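Local coordinates for esterase family protein (Staphylococcus aureus, PDB 7L0A), which probably hydrolyses S-formylglutathione to formate and glutathione, acting as a serine esterase of the esterase D family with an alpha/beta-hydrolase fold, at residues B[221-224]-B[225-228]; B[249-252]-B[253-257]. All blocks are in the same frame, centred on the assembly; numbering follows the deposited sequence.

Contact 1 of 2, residues B[221-224]-B[225-228]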
loop_
_atom_site.group_PDB
_atom_site.type_symbol
_atom_site.label_atom_id
_atom_site.label_comp_id
_atom_site.label_asym_id
_atom_site.label_seq_id
_atom_site.Cartn_x
_atom_site.Cartn_y
_atom_site.Cartn_z
ATOM N N ASP B 221 -3.757 -37.982 9.216
ATOM C CA ASP B 221 -2.514 -38.587 9.690
ATOM C C ASP B 221 -1.684 -37.576 10.472
ATOM O O ASP B 221 -1.067 -37.909 11.497
ATOM C CB ASP B 221 -1.706 -39.119 8.514
ATOM C CG ASP B 221 -2.304 -40.371 7.914
ATOM O OD1 ASP B 221 -3.230 -40.963 8.525
ATOM O OD2 ASP B 221 -1.850 -40.745 6.811
ATOM N N PHE B 222 -1.641 -36.338 9.992
ATOM C CA PHE B 222 -0.861 -35.313 10.661
ATOM C C PHE B 222 -1.424 -35.010 12.042
ATOM O O PHE B 222 -0.666 -34.924 13.019
ATOM C CB PHE B 222 -0.828 -34.039 9.818
ATOM C CG PHE B 222 0.119 -32.997 10.324
ATOM C CD1 PHE B 222 1.495 -33.163 10.170
ATOM C CD2 PHE B 222 -0.347 -31.874 10.991
ATOM C CE1 PHE B 222 2.387 -32.213 10.657
ATOM C CE2 PHE B 222 0.544 -30.923 11.457
ATOM C CZ PHE B 222 1.907 -31.092 11.307
ATOM N N ILE B 223 -2.744 -34.804 12.144
ATOM C CA ILE B 223 -3.288 -34.472 13.461
ATOM C C ILE B 223 -3.193 -35.660 14.408
ATOM O O ILE B 223 -3.096 -35.482 15.624
ATOM C CB ILE B 223 -4.733 -33.952 13.388
ATOM C CG1 ILE B 223 -5.697 -35.006 12.859
ATOM C CG2 ILE B 223 -4.769 -32.719 12.520
ATOM C CD1 ILE B 223 -7.154 -34.528 12.840
ATOM N N ASP B 224 -3.272 -36.885 13.894
ATOM C CA ASP B 224 -3.038 -38.052 14.729
ATOM C C ASP B 224 -1.631 -38.042 15.326
ATOM O O ASP B 224 -1.437 -38.360 16.515
ATOM C CB ASP B 224 -3.273 -39.303 13.887
ATOM C CG ASP B 224 -4.745 -39.652 13.740
ATOM O OD1 ASP B 224 -5.585 -38.970 14.365
ATOM O OD2 ASP B 224 -5.061 -40.599 12.981
ATOM N N TYR B 225 -0.634 -37.670 14.529
ATOM C CA TYR B 225 0.710 -37.533 15.063
ATOM C C TYR B 225 0.793 -36.398 16.082
ATOM O O TYR B 225 1.380 -36.569 17.159
ATOM C CB TYR B 225 1.732 -37.357 13.922
ATOM C CG TYR B 225 3.167 -37.388 14.428
ATOM C CD1 TYR B 225 3.663 -38.500 15.093
ATOM C CD2 TYR B 225 4.026 -36.297 14.257
ATOM C CE1 TYR B 225 4.971 -38.527 15.574
ATOM C CE2 TYR B 225 5.330 -36.317 14.745
ATOM C CZ TYR B 225 5.800 -37.445 15.399
ATOM O OH TYR B 225 7.095 -37.455 15.879
ATOM N N LEU B 226 0.207 -35.236 15.782
ATOM C CA LEU B 226 0.131 -34.176 16.786
ATOM C C LEU B 226 -0.404 -34.709 18.116
ATOM O O LEU B 226 0.134 -34.401 19.190
ATOM C CB LEU B 226 -0.757 -33.033 16.301
ATOM C CG LEU B 226 -0.228 -32.204 15.150
ATOM C CD1 LEU B 226 -1.284 -31.111 14.829
ATOM C CD2 LEU B 226 1.086 -31.576 15.478
ATOM N N SER B 227 -1.497 -35.485 18.061
ATOM C CA SER B 227 -2.067 -36.023 19.291
ATOM C C SER B 227 -1.052 -36.916 20.015
ATOM O O SER B 227 -0.931 -36.879 21.250
ATOM C CB SER B 227 -3.333 -36.835 18.999
ATOM O OG SER B 227 -4.415 -35.980 18.628
ATOM N N ARG B 228 -0.325 -37.747 19.258
ATOM C CA ARG B 228 0.583 -38.709 19.884
ATOM C C ARG B 228 1.777 -38.022 20.539
ATOM O O ARG B 228 2.323 -38.544 21.511
ATOM C CB ARG B 228 1.075 -39.745 18.865
ATOM C CG ARG B 228 -0.021 -40.744 18.448
ATOM C CD ARG B 228 0.494 -41.945 17.673
ATOM N NE ARG B 228 1.245 -41.632 16.462
ATOM C CZ ARG B 228 0.689 -41.392 15.276
ATOM N NH1 ARG B 228 -0.614 -41.393 15.149
ATOM N NH2 ARG B 228 1.445 -41.144 14.220
HETATM O O HOH W 1 -0.334 -40.466 11.887
#
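Asp221 O is gripped twice. Tyr225 N donates to Asp221 O over 3.1 Å, and water 1 donates to the same Asp221 O from 2.7 Å. Water 1 accepts a bond from Arg228 NH2, 3.0 Å away, and lies in plane at the guanidinium edge. It thus links the carbonyl to a side chain almost two turns later. The Arg228 chain bends at chi3 (-56°), which folds the guanidinium back along the helix. One guanidinium face lies over Tyr225 CA, 3.7 Å from the plane and offset toward the rim, with Asp224 O near the NH1 end of that face. Arg228 NH1 comes 3.6 Å from Asp224 CB. Asp224 OD2 stays 5.0 Å from Arg228 NH1, so there is no direct salt bridge.

The buried side carries Phe222 and Leu226. Leu226 CD1 approaches the Phe222 ring obliquely, 3.8 Å from CE2. With CG anti to the backbone N (chi1 -171°), the Phe222 ring is carried alongside Leu226, and chi2 of 74° turns its CD2 and CE2 side to the leucine. The ring also stacks on Phe156 and meets Tyr189 edge-to-face. Leu226 and Ile223 both touch Ile207 of strand 204-210. Tyr225 OH bonds to Asp193 of helix 188-197, and Ser227 OG to Tyr233. This is a two-turn piece of amphipathic alpha-helix with i to i+4 bonding, on the crossover helix of the beta-alpha-beta unit 204-210, 216-228, 234-238.

Contact 2 of 2, residues B[249-252]-B[253-257]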
loop_
_atom_site.group_PDB
_atom_site.type_symbol
_atom_site.label_atom_id
_atom_site.label_comp_id
_atom_site.label_asym_id
_atom_site.label_seq_id
_atom_site.Cartn_x
_atom_site.Cartn_y
_atom_site.Cartn_z
ATOM N N GLN B 249 -15.655 -20.485 3.257
ATOM C CA GLN B 249 -16.255 -20.853 4.532
ATOM C C GLN B 249 -15.219 -20.999 5.631
ATOM O O GLN B 249 -15.437 -20.571 6.776
ATOM C CB GLN B 249 -17.000 -22.183 4.394
ATOM C CG GLN B 249 -18.134 -22.204 3.398
ATOM C CD GLN B 249 -18.691 -23.611 3.201
ATOM O OE1 GLN B 249 -18.581 -24.186 2.117
ATOM N NE2 GLN B 249 -19.281 -24.170 4.252
ATOM N N ALA B 250 -14.091 -21.641 5.304
ATOM C CA ALA B 250 -13.066 -21.929 6.293
ATOM C C ALA B 250 -12.371 -20.660 6.762
ATOM O O ALA B 250 -12.074 -20.514 7.951
ATOM C CB ALA B 250 -12.046 -22.918 5.719
ATOM N N ILE B 251 -12.106 -19.721 5.847
ATOM C CA ILE B 251 -11.417 -18.504 6.266
ATOM C C ILE B 251 -12.341 -17.603 7.065
ATOM O O ILE B 251 -11.874 -16.877 7.961
ATOM C CB ILE B 251 -10.792 -17.788 5.061
ATOM C CG1 ILE B 251 -9.663 -16.831 5.467
ATOM C CG2 ILE B 251 -11.794 -17.030 4.232
ATOM C CD1 ILE B 251 -8.415 -17.550 6.033
ATOM N N LYS B 252 -13.654 -17.646 6.801
ATOM C CA LYS B 252 -14.569 -16.923 7.673
ATOM C C LYS B 252 -14.493 -17.450 9.099
ATOM O O LYS B 252 -14.393 -16.678 10.057
ATOM C CB LYS B 252 -15.995 -17.011 7.129
ATOM C CG LYS B 252 -17.070 -16.338 7.986
ATOM C CD LYS B 252 -18.453 -16.664 7.425
ATOM C CE LYS B 252 -19.574 -16.238 8.364
ATOM N NZ LYS B 252 -19.586 -14.768 8.544
ATOM N N ARG B 253 -14.533 -18.781 9.260
ATOM C CA ARG B 253 -14.426 -19.388 10.583
ATOM C C ARG B 253 -13.084 -19.085 11.220
ATOM O O ARG B 253 -13.010 -18.755 12.412
ATOM C CB ARG B 253 -14.671 -20.891 10.467
ATOM C CG ARG B 253 -14.212 -21.707 11.635
ATOM C CD ARG B 253 -15.098 -21.495 12.858
ATOM N NE ARG B 253 -14.514 -22.200 14.003
ATOM C CZ ARG B 253 -14.319 -21.658 15.197
ATOM N NH1 ARG B 253 -14.672 -20.405 15.433
ATOM N NH2 ARG B 253 -13.776 -22.387 16.158
ATOM N N ALA B 254 -12.014 -19.175 10.424
ATOM C CA ALA B 254 -10.677 -18.935 10.931
ATOM C C ALA B 254 -10.516 -17.518 11.467
ATOM O O ALA B 254 -9.890 -17.318 12.511
ATOM C CB ALA B 254 -9.661 -19.204 9.834
ATOM N N ILE B 255 -11.077 -16.528 10.779
ATOM C CA ILE B 255 -10.908 -15.145 11.213
ATOM C C ILE B 255 -11.645 -14.912 12.512
ATOM O O ILE B 255 -11.113 -14.279 13.426
ATOM C CB ILE B 255 -11.365 -14.185 10.098
ATOM C CG1 ILE B 255 -10.281 -14.130 9.005
ATOM C CG2 ILE B 255 -11.617 -12.777 10.660
ATOM C CD1 ILE B 255 -10.689 -13.398 7.748
ATOM N N THR B 256 -12.865 -15.444 12.637
ATOM C CA THR B 256 -13.572 -15.350 13.915
ATOM C C THR B 256 -12.761 -15.977 15.048
ATOM O O THR B 256 -12.639 -15.404 16.142
ATOM C CB THR B 256 -14.934 -16.014 13.804
ATOM O OG1 THR B 256 -15.676 -15.381 12.754
ATOM C CG2 THR B 256 -15.681 -15.886 15.123
ATOM N N TRP B 257 -12.177 -17.148 14.799
ATOM C CA TRP B 257 -11.376 -17.836 15.809
ATOM C C TRP B 257 -10.127 -17.042 16.164
ATOM O O TRP B 257 -9.760 -16.947 17.349
ATOM C CB TRP B 257 -11.044 -19.230 15.284
ATOM C CG TRP B 257 -10.118 -20.032 16.135
ATOM C CD1 TRP B 257 -10.459 -20.814 17.203
ATOM C CD2 TRP B 257 -8.703 -20.167 15.978
ATOM N NE1 TRP B 257 -9.332 -21.409 17.733
ATOM C CE2 TRP B 257 -8.245 -21.032 16.988
ATOM C CE3 TRP B 257 -7.776 -19.642 15.073
ATOM C CZ2 TRP B 257 -6.904 -21.367 17.131
ATOM C CZ3 TRP B 257 -6.446 -20.005 15.203
ATOM C CH2 TRP B 257 -6.022 -20.852 16.225
HETATM O O HOH W 2 -15.166 -14.006 10.258
#
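Arg253 N, Ala254 N, Ile255 N and Thr256 N bond in turn to the carbonyls of Gln249, Ala250, Ile251 and Lys252, the i to i+4 ladder of an alpha-helix. The segment belongs to helix 244-259, the last helix of this alpha/beta-hydrolase fold, which packs against the central sheet. The shortest rung is Ala254 N to Ala250 O, at 2.8 Å.

Ala250 and Ala254 are buried one turn apart. Their methyl groups touch Leu152 and Val150 of strand 148-152, and Ala250 also meets Met208 of strand 204-210. The Ala250 side chain is about 10 Å from that of Asp213, the predicted charge-relay aspartate, so the helix is near the probable active site without touching that residue here. Ile251 sits beside this pair. Ile251 CD1 is 4.3 Å from Ala254 CB, and Ile251 CG1 is 4.2 Å from Ile255 CD1. These are loose contacts along the helix. Ile255 CG1 lies beside its backbone N (chi1 -77°), directed back toward the preceding turn, and comes 3.3 Å from Ile251 O. Both isoleucines also touch Tyr72 of helix 69-75.

The end of the Arg253 side chain leads away from the earlier turn. Its chain bends at chi2 (72°), and one guanidinium face lies over Trp257 CB, which is offset toward the rim. NE forms a salt bridge with Glu236 of strand 234-238, an outermost strand of this chain's sheet. Trp257 NE1 bonds to Gln234, and its ring makes a cation-pi contact with Lys148.

Water 2 donates to Lys252 O from 2.8 Å, beside the bond from Thr256 N, and is also hydrogen-bonded to Thr256 OG1 at 2.9 Å.

Overall arrangement
From the N terminus, the chain lays down most of the central sheet before either contact. It leaves strand 204-210 and enters helix 216-228, where contact 1 forms. It runs through strand 234-238, an outermost strand of this chain's sheet, and reaches helix 244-259 and contact 2. The contacts are in series and neither nests in nor crosses the other. Each is local, so neither closes a long loop. The centres of contacts 1 and 2 lie about 22 Å apart, their nearest atoms about 11 Å. Strand 204-210 is shared, since side chains of both contacts touch it. Contact 1 joins it to helix 188-197. Contact 2 joins it to strands 148-152 and 234-238 and to helix 69-75.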